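Local atomic coordinates of translation initiation factor eIF-2B (Pyrococcus horikoshii, PDB entry 1VB5), a protein that probably catalyses the exchange of GDP for GTP on initiation factor 2, as a member of the eIF-2B alpha/beta/delta subunit family. Residues E12-R17 against V56-S61; E30-L35 against D79-R84; A69-V74 against A85-R90; R237-I240 against R245-N248. All blocks are in the same frame, centred on the assembly; numbering follows the deposited sequence.

Contact 1 of 4, residues E12-R17 against V56-S61; sequences EMKRER and VKVNPS
Two helix ends of the N-terminal helical region, the last turn of helix 4-14 and that of helix 41-58, meet where Lys14 and Met13 straddle Val58; the closest pair of CA atoms is Lys14 and Val58, 5.8 Å apart. Lys14 makes the polar half. Its chain bends about CB-CG (chi2 65°) and then runs straight, which brings NZ to the carbonyls at the end of the other helix: NZ donates to Val58 O at 2.8 Å and, weakly, to Lys57 O at 3.3 Å. The ammonium sits above the carbonyl plane of Val58, 41° out of it, with CD and CE also packed close to that oxygen. A positive charge at a helix C-terminus would probably be favoured by the helix dipole. Met13 makes the apolar half: its CE touches Val58 CG2 at 3.5 Å, while CB faces CG1 of the same valine at 3.9 Å, the two side chains crossing at about a right angle. Just beyond, Asn59 OD1 accepts from Ser61 N in the carbonyl plane (2.8 Å), an Asx turn that shapes the chain leaving the helix. Met13 also packs on Leu24 of helix 21-38, Val58 on Leu65 of helix 63-71, and Asn59 on Phe251 of strand 251-254.

Contact 2 of 4, residues E30-L35 against D79-R84; sequences EAFLTL and DILKSR
Leu81 fits against the backbone and side chain of Phe32, and every contact between 30-35 and 79-84 is apolar or carbon against carbonyl. Leu81 CD1 lies 4.1 Å from Phe32 CD2 and approaches the ring obliquely; the other methyl, CD2, rests 3.9 Å from Phe32 O and reaches Leu35 CD2 at 4.3 Å. With CG anti to the backbone N (chi1 174°), the isobutyl group of Leu81 extends toward helix 21-38 and meets Phe32 at about a right angle. One residue further along each helix, Leu33 CD2 touches Lys82 O at 3.6 Å and the first methylene beyond CB, Lys82 CG, at 3.8 Å; the rest of that lysine chain leads away from the contact. The backbones come closest here, Leu33 CA to Lys82 CA being 5.4 Å. The segments run antiparallel, their axes 8.7 Å apart at an angle of 160°, as in neighbouring helices of a bundle. Further out, Leu51 and Val55 of helix 41-58 pack on Phe32, Leu44 of that helix on Leu81, and Ile72 on both. Replacing Leu81 with an alanine would probably leave Phe32 and Leu35 without their partner methyls and open a gap between the helices. Lacking any directional bond, the pairing of these segments rests on shape and on burial of hydrocarbon, with the lysine's aliphatic root at its margin.

Contact 3 of 4, residues A69-V74 against A85-R90; sequences ARFIPV and ALEFLR
Phe71 reaches from the end of helix 63-71 to helix 78-106, and its side chain runs along Phe88 and ends at Glu87. CB starts the contact, 3.8 Å from Phe88 CD1. CG is closer to the same atom, at 3.7 Å, and lies at the edge of the Phe88 ring, near its plane. CD2 lies against both Phe88 CD1 and Phe88 CB, and CE2 passes Phe88 N at 3.8 Å, close to the helix backbone. At the tip, CZ faces the Glu87 carboxylate: OE2 is 3.8 Å away, at the ring edge, and the carboxylate stands nearly upright to the ring (86°). This presents the weakly positive rim of the phenyl to an oxygen whose main partner is Arg91, through a salt bridge. The ring planes of Phe71 and Phe88 are 59° apart, with the ring centroids of Phe71 and Phe88 separated by 5.5 Å, an oblique pair. Phe71 points across because its CG is anti to the backbone N (chi1 -168°).

The contact spans a helix-loop-helix connection, since 69-74 leaves one helix and the chain returns as the next. Arg84 adds a cation-pi contact with the Phe71 ring. A serine in place of Phe71 is likely to leave Phe88 without its aromatic neighbour and Arg84 without its pi partner. On the loop side, Ile72 CD1 comes within 4.4 Å of Ala85 CA, and Ile72 packs further on Phe32 of helix 21-38 and Ile48 of helix 41-58.

Contact 4 of 4, residues R237-I240 against R245-N248; sequences RDLI and RIRN
Leu239 and Ile246 supply the one strong direct hydrogen bond between these segments: Ile246 N donates to Leu239 O at 2.9 Å and nearly straight (175°), approaching from above the carbonyl plane. The return bond of this pair runs through a water. The water accepts from Leu239 N at 2.9 Å and donates to Ile246 O at 2.9 Å, so both backbone polar groups of each residue are engaged. Nearer the base of the hairpin the bonding is weaker. Asn248 ND2 donates to Arg237 O at 3.4 Å, a weak bond, while Asn248 CB lies 3.2 Å from that oxygen; the side chain is directed there with CG anti to the backbone N (chi1 179°).

The segments are the two arms of a beta hairpin, running 147° apart. Regular pairing begins at Ile240 and Arg245, an antiparallel non-hydrogen-bonded pair with CA atoms 4.6 Å apart, leading into strands 240-241 and 244-245. On the face these two share, Ile240 CD1 sits over the Arg245 guanidinium, 4.2 Å above its centre. Leu239 and Ile246 meet obliquely, with Leu239 CD2 3.7 Å from Ile246 CG2. The hairpin also serves the dimer: Arg247 NH1 makes a salt bridge to Glu164 of the second subunit, Leu239 packs on Thr167 of that chain, and Arg247 NE pairs with Glu236 of its own.

Contacts 2 and 3 form one neighbourhood, their centres 8 Å apart, and both use helix 78-106. Arg84 NH2 lies 3.1 Å from Phe71 O, a probable hydrogen bond, and Leu81 CD1 packs 3.6 Å from Ile72 CG2. Contact 1 belongs to the same helical region: it touches contact 3 where Val56 CG2 meets Ala69 CB at 4.1 Å, but stays about 5 Å from contact 2 at the nearest atoms. It also reaches the hairpin of contact 4, with Arg237 NH2 3.4 Å from Glu16 O. Contact 4 is remote from contacts 2 and 3, about 17 and 18 Å away at the nearest atoms, and, unlike the other three, meets the second subunit.

Contact 1 of 4, residues E12-R17 against V56-S61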
loop_
_atom_site.group_PDB
_atom_site.type_symbol
_atom_site.label_atom_id
_atom_site.label_comp_id
_atom_site.label_asym_id
_atom_site.label_seq_id
_atom_site.Cartn_x
_atom_site.Cartn_y
_atom_site.Cartn_z
ATOM N N GLU B 12 23.486 8.591 -14.437
ATOM C CA GLU B 12 22.632 9.566 -13.770
ATOM C C GLU B 12 21.154 9.187 -13.880
ATOM O O GLU B 12 20.379 9.379 -12.940
ATOM C CB GLU B 12 22.865 10.956 -14.362
ATOM C CG GLU B 12 22.156 12.073 -13.613
ATOM C CD GLU B 12 22.568 13.455 -14.096
ATOM O OE1 GLU B 12 22.062 14.454 -13.536
ATOM O OE2 GLU B 12 23.395 13.541 -15.035
ATOM N N MET B 13 20.765 8.645 -15.029
ATOM C CA MET B 13 19.380 8.240 -15.240
ATOM C C MET B 13 19.084 7.001 -14.402
ATOM O O MET B 13 18.019 6.882 -13.795
ATOM C CB MET B 13 19.131 7.918 -16.717
ATOM C CG MET B 13 19.460 9.052 -17.682
ATOM S SD MET B 13 19.013 8.668 -19.392
ATOM C CE MET B 13 20.105 7.339 -19.726
ATOM N N LYS B 14 20.051 6.090 -14.367
ATOM C CA LYS B 14 19.917 4.837 -13.646
ATOM C C LYS B 14 19.722 4.974 -12.133
ATOM O O LYS B 14 18.990 4.185 -11.533
ATOM C CB LYS B 14 21.134 3.954 -13.933
ATOM C CG LYS B 14 20.899 2.481 -13.677
ATOM C CD LYS B 14 19.846 1.927 -14.629
ATOM C CE LYS B 14 19.565 0.453 -14.361
ATOM N NZ LYS B 14 18.503 -0.086 -15.262
ATOM N N ARG B 15 20.362 5.963 -11.515
ATOM C CA ARG B 15 20.228 6.138 -10.071
ATOM C C ARG B 15 19.179 7.164 -9.645
ATOM O O ARG B 15 19.117 7.548 -8.478
ATOM C CB ARG B 15 21.583 6.484 -9.438
ATOM C CG ARG B 15 22.240 7.763 -9.932
ATOM C CD ARG B 15 23.454 8.103 -9.065
ATOM N NE ARG B 15 24.119 9.339 -9.475
ATOM C CZ ARG B 15 25.057 9.419 -10.416
ATOM N NH1 ARG B 15 25.461 8.329 -11.059
ATOM N NH2 ARG B 15 25.587 10.597 -10.720
ATOM N N GLU B 16 18.351 7.598 -10.589
ATOM C CA GLU B 16 17.289 8.555 -10.290
ATOM C C GLU B 16 16.075 7.783 -9.774
ATOM O O GLU B 16 15.724 6.740 -10.331
ATOM C CB GLU B 16 16.899 9.324 -11.556
ATOM C CG GLU B 16 15.679 10.223 -11.404
ATOM C CD GLU B 16 15.894 11.350 -10.410
ATOM O OE1 GLU B 16 16.891 12.091 -10.549
ATOM O OE2 GLU B 16 15.063 11.503 -9.491
ATOM N N ARG B 17 15.435 8.281 -8.719
ATOM C CA ARG B 17 14.259 7.601 -8.178
ATOM C C ARG B 17 13.095 8.496 -7.789
ATOM O O ARG B 17 12.031 8.001 -7.424
ATOM C CB ARG B 17 14.647 6.715 -6.995
ATOM C CG ARG B 17 15.776 7.232 -6.141
ATOM C CD ARG B 17 16.595 6.047 -5.685
ATOM N NE ARG B 17 17.030 5.268 -6.841
ATOM C CZ ARG B 17 17.551 4.048 -6.781
ATOM N NH1 ARG B 17 17.707 3.444 -5.607
ATOM N NH2 ARG B 17 17.924 3.434 -7.897
ATOM N N VAL B 56 16.974 2.301 -23.580
ATOM C CA VAL B 56 15.811 1.486 -23.261
ATOM C C VAL B 56 16.086 0.598 -22.045
ATOM O O VAL B 56 15.179 0.324 -21.258
ATOM C CB VAL B 56 15.406 0.610 -24.473
ATOM C CG1 VAL B 56 14.376 -0.426 -24.060
ATOM C CG2 VAL B 56 14.830 1.496 -25.576
ATOM N N LYS B 57 17.337 0.160 -21.888
ATOM C CA LYS B 57 17.723 -0.693 -20.762
ATOM C C LYS B 57 17.646 0.035 -19.423
ATOM O O LYS B 57 17.517 -0.598 -18.374
ATOM C CB LYS B 57 19.144 -1.233 -20.944
ATOM C CG LYS B 57 19.289 -2.298 -22.014
ATOM C CD LYS B 57 20.734 -2.770 -22.097
ATOM C CE LYS B 57 20.952 -3.732 -23.257
ATOM N NZ LYS B 57 22.400 -4.063 -23.430
ATOM N N VAL B 58 17.733 1.360 -19.453
ATOM C CA VAL B 58 17.666 2.143 -18.226
ATOM C C VAL B 58 16.420 1.751 -17.433
ATOM O O VAL B 58 16.482 1.557 -16.219
ATOM C CB VAL B 58 17.629 3.652 -18.535
ATOM C CG1 VAL B 58 17.422 4.450 -17.256
ATOM C CG2 VAL B 58 18.925 4.062 -19.205
ATOM N N ASN B 59 15.290 1.638 -18.126
ATOM C CA ASN B 59 14.037 1.245 -17.491
ATOM C C ASN B 59 13.075 0.720 -18.547
ATOM O O ASN B 59 12.335 1.486 -19.166
ATOM C CB ASN B 59 13.397 2.426 -16.760
ATOM C CG ASN B 59 12.210 2.002 -15.909
ATOM O OD1 ASN B 59 11.414 1.154 -16.316
ATOM N ND2 ASN B 59 12.080 2.596 -14.729
ATOM N N PRO B 60 13.080 -0.604 -18.772
ATOM C CA PRO B 60 12.201 -1.234 -19.763
ATOM C C PRO B 60 10.711 -1.036 -19.472
ATOM O O PRO B 60 9.867 -1.431 -20.274
ATOM C CB PRO B 60 12.611 -2.705 -19.702
ATOM C CG PRO B 60 14.058 -2.637 -19.301
ATOM C CD PRO B 60 14.036 -1.580 -18.224
ATOM N N SER B 61 10.393 -0.429 -18.328
ATOM C CA SER B 61 8.998 -0.182 -17.955
ATOM C C SER B 61 8.490 1.163 -18.479
ATOM O O SER B 61 7.298 1.452 -18.403
ATOM C CB SER B 61 8.829 -0.217 -16.427
ATOM O OG SER B 61 9.072 -1.511 -15.896
#

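Contact 2 of 4, residues E30-L35 against D79-R84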
loop_
_atom_site.group_PDB
_atom_site.type_symbol
_atom_site.label_atom_id
_atom_site.label_comp_id
_atom_site.label_asym_id
_atom_site.label_seq_id
_atom_site.Cartn_x
_atom_site.Cartn_y
_atom_site.Cartn_z
ATOM N N GLU B 30 19.237 14.117 -23.963
ATOM C CA GLU B 30 20.514 14.766 -23.685
ATOM C C GLU B 30 21.657 13.834 -24.063
ATOM O O GLU B 30 22.718 14.283 -24.494
ATOM C CB GLU B 30 20.631 15.121 -22.202
ATOM C CG GLU B 30 19.861 16.361 -21.780
ATOM C CD GLU B 30 19.962 16.623 -20.282
ATOM O OE1 GLU B 30 21.098 16.621 -19.748
ATOM O OE2 GLU B 30 18.908 16.834 -19.641
ATOM N N ALA B 31 21.435 12.534 -23.893
ATOM C CA ALA B 31 22.449 11.540 -24.222
ATOM C C ALA B 31 22.741 11.581 -25.718
ATOM O O ALA B 31 23.900 11.574 -26.134
ATOM C CB ALA B 31 21.973 10.150 -23.820
ATOM N N PHE B 32 21.685 11.622 -26.527
ATOM C CA PHE B 32 21.857 11.667 -27.973
ATOM C C PHE B 32 22.471 12.992 -28.423
ATOM O O PHE B 32 23.281 13.012 -29.343
ATOM C CB PHE B 32 20.523 11.425 -28.690
ATOM C CG PHE B 32 20.065 9.994 -28.647
ATOM C CD1 PHE B 32 19.170 9.560 -27.672
ATOM C CD2 PHE B 32 20.544 9.072 -29.572
ATOM C CE1 PHE B 32 18.760 8.227 -27.619
ATOM C CE2 PHE B 32 20.143 7.739 -29.529
ATOM C CZ PHE B 32 19.247 7.315 -28.548
ATOM N N LEU B 33 22.085 14.089 -27.774
ATOM C CA LEU B 33 22.627 15.406 -28.103
ATOM C C LEU B 33 24.117 15.429 -27.792
ATOM O O LEU B 33 24.898 16.095 -28.476
ATOM C CB LEU B 33 21.925 16.502 -27.296
ATOM C CG LEU B 33 20.530 16.911 -27.763
ATOM C CD1 LEU B 33 19.919 17.884 -26.767
ATOM C CD2 LEU B 33 20.624 17.546 -29.143
ATOM N N THR B 34 24.497 14.697 -26.750
ATOM C CA THR B 34 25.884 14.596 -26.322
ATOM C C THR B 34 26.667 13.756 -27.326
ATOM O O THR B 34 27.794 14.087 -27.687
ATOM C CB THR B 34 25.980 13.940 -24.925
ATOM O OG1 THR B 34 25.394 14.813 -23.951
ATOM C CG2 THR B 34 27.430 13.661 -24.553
ATOM N N LEU B 35 26.057 12.665 -27.769
ATOM C CA LEU B 35 26.679 11.771 -28.733
ATOM C C LEU B 35 27.080 12.543 -29.996
ATOM O O LEU B 35 28.126 12.280 -30.593
ATOM C CB LEU B 35 25.696 10.658 -29.099
ATOM C CG LEU B 35 26.221 9.480 -29.917
ATOM C CD1 LEU B 35 27.209 8.686 -29.080
ATOM C CD2 LEU B 35 25.059 8.596 -30.341
ATOM N N ASP B 79 24.006 17.014 -37.728
ATOM C CA ASP B 79 22.911 17.972 -37.683
ATOM C C ASP B 79 21.527 17.320 -37.623
ATOM O O ASP B 79 20.592 17.899 -37.071
ATOM C CB ASP B 79 22.998 18.908 -38.892
ATOM C CG ASP B 79 23.033 18.157 -40.208
ATOM O OD1 ASP B 79 23.965 17.349 -40.409
ATOM O OD2 ASP B 79 22.127 18.373 -41.043
ATOM N N ILE B 80 21.385 16.126 -38.192
ATOM C CA ILE B 80 20.093 15.444 -38.159
ATOM C C ILE B 80 19.871 14.874 -36.756
ATOM O O ILE B 80 18.819 15.079 -36.148
ATOM C CB ILE B 80 20.021 14.292 -39.188
ATOM C CG1 ILE B 80 20.162 14.843 -40.613
ATOM C CG2 ILE B 80 18.695 13.546 -39.043
ATOM C CD1 ILE B 80 19.019 15.750 -41.060
ATOM N N LEU B 81 20.874 14.163 -36.249
ATOM C CA LEU B 81 20.801 13.576 -34.919
ATOM C C LEU B 81 20.404 14.638 -33.903
ATOM O O LEU B 81 19.460 14.455 -33.134
ATOM C CB LEU B 81 22.154 12.973 -34.534
ATOM C CG LEU B 81 22.309 12.438 -33.107
ATOM C CD1 LEU B 81 21.154 11.509 -32.758
ATOM C CD2 LEU B 81 23.637 11.711 -32.988
ATOM N N LYS B 82 21.130 15.752 -33.911
ATOM C CA LYS B 82 20.863 16.852 -32.998
ATOM C C LYS B 82 19.454 17.395 -33.170
ATOM O O LYS B 82 18.712 17.557 -32.198
ATOM C CB LYS B 82 21.866 17.989 -33.222
ATOM C CG LYS B 82 21.515 19.268 -32.463
ATOM C CD LYS B 82 22.534 20.377 -32.691
ATOM C CE LYS B 82 22.170 21.624 -31.889
ATOM N NZ LYS B 82 23.181 22.714 -32.031
ATOM N N SER B 83 19.091 17.681 -34.415
ATOM C CA SER B 83 17.778 18.232 -34.717
ATOM C C SER B 83 16.629 17.341 -34.237
ATOM O O SER B 83 15.637 17.835 -33.709
ATOM C CB SER B 83 17.648 18.479 -36.220
ATOM O OG SER B 83 16.434 19.148 -36.508
ATOM N N ARG B 84 16.758 16.034 -34.426
ATOM C CA ARG B 84 15.706 15.119 -34.005
ATOM C C ARG B 84 15.593 15.057 -32.482
ATOM O O ARG B 84 14.487 15.030 -31.942
ATOM C CB ARG B 84 15.955 13.724 -34.583
ATOM C CG ARG B 84 15.793 13.666 -36.103
ATOM C CD ARG B 84 14.337 13.817 -36.523
ATOM N NE ARG B 84 13.560 12.631 -36.168
ATOM C CZ ARG B 84 12.259 12.478 -36.400
ATOM N NH1 ARG B 84 11.563 13.443 -36.994
ATOM N NH2 ARG B 84 11.652 11.351 -36.045
#

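Contact 3 of 4, residues A69-V74 against A85-R90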
loop_
_atom_site.group_PDB
_atom_site.type_symbol
_atom_site.label_atom_id
_atom_site.label_comp_id
_atom_site.label_asym_id
_atom_site.label_seq_id
_atom_site.Cartn_x
_atom_site.Cartn_y
_atom_site.Cartn_z
ATOM N N ALA B 69 13.985 6.286 -28.557
ATOM C CA ALA B 69 14.935 5.508 -29.345
ATOM C C ALA B 69 14.531 5.341 -30.808
ATOM O O ALA B 69 15.379 5.418 -31.696
ATOM C CB ALA B 69 15.143 4.143 -28.704
ATOM N N ARG B 70 13.248 5.104 -31.063
ATOM C CA ARG B 70 12.776 4.938 -32.436
ATOM C C ARG B 70 12.662 6.277 -33.153
ATOM O O ARG B 70 12.644 6.327 -34.381
ATOM C CB ARG B 70 11.409 4.245 -32.470
ATOM C CG ARG B 70 11.382 2.849 -31.871
ATOM C CD ARG B 70 12.489 1.971 -32.424
ATOM N NE ARG B 70 12.319 0.580 -32.013
ATOM C CZ ARG B 70 13.292 -0.323 -32.000
ATOM N NH1 ARG B 70 14.521 0.014 -32.374
ATOM N NH2 ARG B 70 13.034 -1.566 -31.616
ATOM N N PHE B 71 12.575 7.356 -32.384
ATOM C CA PHE B 71 12.460 8.690 -32.958
ATOM C C PHE B 71 13.801 9.153 -33.526
ATOM O O PHE B 71 13.850 9.829 -34.554
ATOM C CB PHE B 71 11.990 9.683 -31.898
ATOM C CG PHE B 71 11.581 11.014 -32.459
ATOM C CD1 PHE B 71 10.361 11.160 -33.114
ATOM C CD2 PHE B 71 12.423 12.117 -32.353
ATOM C CE1 PHE B 71 9.985 12.393 -33.659
ATOM C CE2 PHE B 71 12.055 13.353 -32.894
ATOM C CZ PHE B 71 10.835 13.490 -33.548
ATOM N N ILE B 72 14.884 8.792 -32.846
ATOM C CA ILE B 72 16.222 9.164 -33.293
ATOM C C ILE B 72 16.627 8.242 -34.437
ATOM O O ILE B 72 16.745 7.034 -34.262
ATOM C CB ILE B 72 17.254 9.066 -32.137
ATOM C CG1 ILE B 72 17.173 10.313 -31.250
ATOM C CG2 ILE B 72 18.668 8.975 -32.700
ATOM C CD1 ILE B 72 15.791 10.686 -30.809
ATOM N N PRO B 73 16.840 8.810 -35.632
ATOM C CA PRO B 73 17.228 8.025 -36.805
ATOM C C PRO B 73 18.662 7.528 -36.769
ATOM O O PRO B 73 19.534 8.160 -36.172
ATOM C CB PRO B 73 17.003 9.002 -37.952
ATOM C CG PRO B 73 17.417 10.303 -37.334
ATOM C CD PRO B 73 16.734 10.241 -35.973
ATOM N N VAL B 74 18.896 6.382 -37.399
ATOM C CA VAL B 74 20.236 5.827 -37.483
ATOM C C VAL B 74 20.810 6.530 -38.711
ATOM O O VAL B 74 20.560 6.129 -39.850
ATOM C CB VAL B 74 20.201 4.302 -37.708
ATOM C CG1 VAL B 74 21.613 3.770 -37.897
ATOM C CG2 VAL B 74 19.538 3.617 -36.517
ATOM N N ALA B 85 16.727 15.042 -31.787
ATOM C CA ALA B 85 16.699 14.990 -30.332
ATOM C C ALA B 85 16.014 16.234 -29.770
ATOM O O ALA B 85 15.194 16.143 -28.859
ATOM C CB ALA B 85 18.111 14.868 -29.781
ATOM N N LEU B 86 16.342 17.397 -30.324
ATOM C CA LEU B 86 15.742 18.644 -29.865
ATOM C C LEU B 86 14.254 18.698 -30.182
ATOM O O LEU B 86 13.477 19.318 -29.447
ATOM C CB LEU B 86 16.440 19.848 -30.508
ATOM C CG LEU B 86 17.910 20.087 -30.143
ATOM C CD1 LEU B 86 18.446 21.264 -30.961
ATOM C CD2 LEU B 86 18.039 20.371 -28.649
ATOM N N GLU B 87 13.854 18.058 -31.278
ATOM C CA GLU B 87 12.449 18.055 -31.657
ATOM C C GLU B 87 11.655 17.174 -30.695
ATOM O O GLU B 87 10.518 17.492 -30.355
ATOM C CB GLU B 87 12.261 17.546 -33.085
ATOM C CG GLU B 87 10.909 17.924 -33.666
ATOM C CD GLU B 87 10.550 17.116 -34.898
ATOM O OE1 GLU B 87 11.426 16.937 -35.774
ATOM O OE2 GLU B 87 9.385 16.667 -34.994
ATOM N N PHE B 88 12.253 16.065 -30.267
ATOM C CA PHE B 88 11.588 15.170 -29.324
ATOM C C PHE B 88 11.315 15.980 -28.058
ATOM O O PHE B 88 10.204 15.969 -27.524
ATOM C CB PHE B 88 12.476 13.971 -28.984
ATOM C CG PHE B 88 11.757 12.879 -28.231
ATOM C CD1 PHE B 88 11.036 11.905 -28.912
ATOM C CD2 PHE B 88 11.764 12.851 -26.838
ATOM C CE1 PHE B 88 10.328 10.917 -28.217
ATOM C CE2 PHE B 88 11.060 11.870 -26.134
ATOM C CZ PHE B 88 10.342 10.904 -26.826
ATOM N N LEU B 89 12.332 16.700 -27.594
ATOM C CA LEU B 89 12.196 17.526 -26.401
ATOM C C LEU B 89 11.100 18.574 -26.580
ATOM O O LEU B 89 10.297 18.808 -25.673
ATOM C CB LEU B 89 13.529 18.207 -26.071
ATOM C CG LEU B 89 14.637 17.271 -25.572
ATOM C CD1 LEU B 89 15.933 18.050 -25.355
ATOM C CD2 LEU B 89 14.199 16.613 -24.275
ATOM N N ARG B 90 11.057 19.200 -27.752
ATOM C CA ARG B 90 10.044 20.211 -28.019
ATOM C C ARG B 90 8.654 19.579 -27.995
ATOM O O ARG B 90 7.702 20.177 -27.495
ATOM C CB ARG B 90 10.280 20.867 -29.381
ATOM C CG ARG B 90 9.395 22.074 -29.648
ATOM C CD ARG B 90 9.499 22.514 -31.105
ATOM N NE ARG B 90 9.011 21.477 -32.011
ATOM C CZ ARG B 90 7.756 21.036 -32.036
ATOM N NH1 ARG B 90 6.850 21.545 -31.207
ATOM N NH2 ARG B 90 7.408 20.073 -32.881
#

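Contact 4 of 4, residues R237-I240 against R245-N248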
loop_
_atom_site.group_PDB
_atom_site.type_symbol
_atom_site.label_atom_id
_atom_site.label_comp_id
_atom_site.label_asym_id
_atom_site.label_seq_id
_atom_site.Cartn_x
_atom_site.Cartn_y
_atom_site.Cartn_z
ATOM N N ARG B 237 14.596 -2.913 -7.877
ATOM C CA ARG B 237 15.827 -2.402 -7.267
ATOM C C ARG B 237 15.998 -3.108 -5.927
ATOM O O ARG B 237 15.019 -3.541 -5.321
ATOM C CB ARG B 237 15.753 -0.899 -6.971
ATOM C CG ARG B 237 15.597 0.047 -8.142
ATOM C CD ARG B 237 15.599 1.482 -7.602
ATOM N NE ARG B 237 14.689 2.374 -8.316
ATOM C CZ ARG B 237 14.963 2.959 -9.477
ATOM N NH1 ARG B 237 16.136 2.756 -10.067
ATOM N NH2 ARG B 237 14.059 3.746 -10.050
ATOM N N ASP B 238 17.236 -3.206 -5.455
ATOM C CA ASP B 238 17.505 -3.835 -4.166
ATOM C C ASP B 238 16.998 -2.940 -3.039
ATOM O O ASP B 238 17.077 -1.712 -3.126
ATOM C CB ASP B 238 19.006 -4.073 -3.999
ATOM C CG ASP B 238 19.491 -5.285 -4.766
ATOM O OD1 ASP B 238 18.948 -5.553 -5.859
ATOM O OD2 ASP B 238 20.421 -5.966 -4.283
ATOM N N LEU B 239 16.472 -3.557 -1.986
ATOM C CA LEU B 239 15.954 -2.808 -0.844
ATOM C C LEU B 239 16.190 -3.552 0.467
ATOM O O LEU B 239 16.036 -4.775 0.541
ATOM C CB LEU B 239 14.455 -2.539 -1.024
ATOM C CG LEU B 239 13.695 -1.906 0.150
ATOM C CD1 LEU B 239 14.199 -0.492 0.405
ATOM C CD2 LEU B 239 12.212 -1.887 -0.162
ATOM N N ILE B 240 16.573 -2.803 1.495
ATOM C CA ILE B 240 16.826 -3.359 2.820
ATOM C C ILE B 240 16.385 -2.373 3.900
ATOM O O ILE B 240 16.731 -1.194 3.859
ATOM C CB ILE B 240 18.325 -3.675 3.035
ATOM C CG1 ILE B 240 18.781 -4.750 2.051
ATOM C CG2 ILE B 240 18.558 -4.163 4.461
ATOM C CD1 ILE B 240 20.234 -5.164 2.229
ATOM N N ARG B 245 15.854 -8.119 3.984
ATOM C CA ARG B 245 15.859 -7.866 2.553
ATOM C C ARG B 245 14.402 -7.797 2.113
ATOM O O ARG B 245 13.585 -8.641 2.487
ATOM C CB ARG B 245 16.598 -8.980 1.808
ATOM C CG ARG B 245 18.108 -8.895 1.961
ATOM C CD ARG B 245 18.837 -9.923 1.108
ATOM N NE ARG B 245 20.217 -9.513 0.839
ATOM C CZ ARG B 245 21.128 -9.265 1.778
ATOM N NH1 ARG B 245 20.820 -9.384 3.064
ATOM N NH2 ARG B 245 22.352 -8.888 1.430
ATOM N N ILE B 246 14.077 -6.784 1.322
ATOM C CA ILE B 246 12.708 -6.604 0.879
ATOM C C ILE B 246 12.578 -6.623 -0.638
ATOM O O ILE B 246 13.276 -5.895 -1.341
ATOM C CB ILE B 246 12.153 -5.275 1.443
ATOM C CG1 ILE B 246 12.260 -5.297 2.975
ATOM C CG2 ILE B 246 10.704 -5.060 0.993
ATOM C CD1 ILE B 246 12.014 -3.955 3.640
ATOM N N ARG B 247 11.700 -7.482 -1.139
ATOM C CA ARG B 247 11.462 -7.563 -2.575
ATOM C C ARG B 247 10.942 -6.170 -2.954
ATOM O O ARG B 247 10.115 -5.597 -2.235
ATOM C CB ARG B 247 10.405 -8.634 -2.870
ATOM C CG ARG B 247 10.187 -8.930 -4.340
ATOM C CD ARG B 247 11.417 -9.571 -4.985
ATOM N NE ARG B 247 11.221 -9.755 -6.422
ATOM C CZ ARG B 247 10.515 -10.742 -6.965
ATOM N NH1 ARG B 247 9.935 -11.654 -6.192
ATOM N NH2 ARG B 247 10.377 -10.811 -8.282
ATOM N N ASN B 248 11.423 -5.622 -4.065
ATOM C CA ASN B 248 11.007 -4.282 -4.464
ATOM C C ASN B 248 10.743 -4.118 -5.956
ATOM O O ASN B 248 11.549 -3.525 -6.678
ATOM C CB ASN B 248 12.069 -3.275 -3.988
ATOM C CG ASN B 248 11.750 -1.836 -4.370
ATOM O OD1 ASN B 248 10.604 -1.390 -4.301
ATOM N ND2 ASN B 248 12.781 -1.094 -4.753
HETATM O O HOH W 1 15.687 -6.168 -2.904
#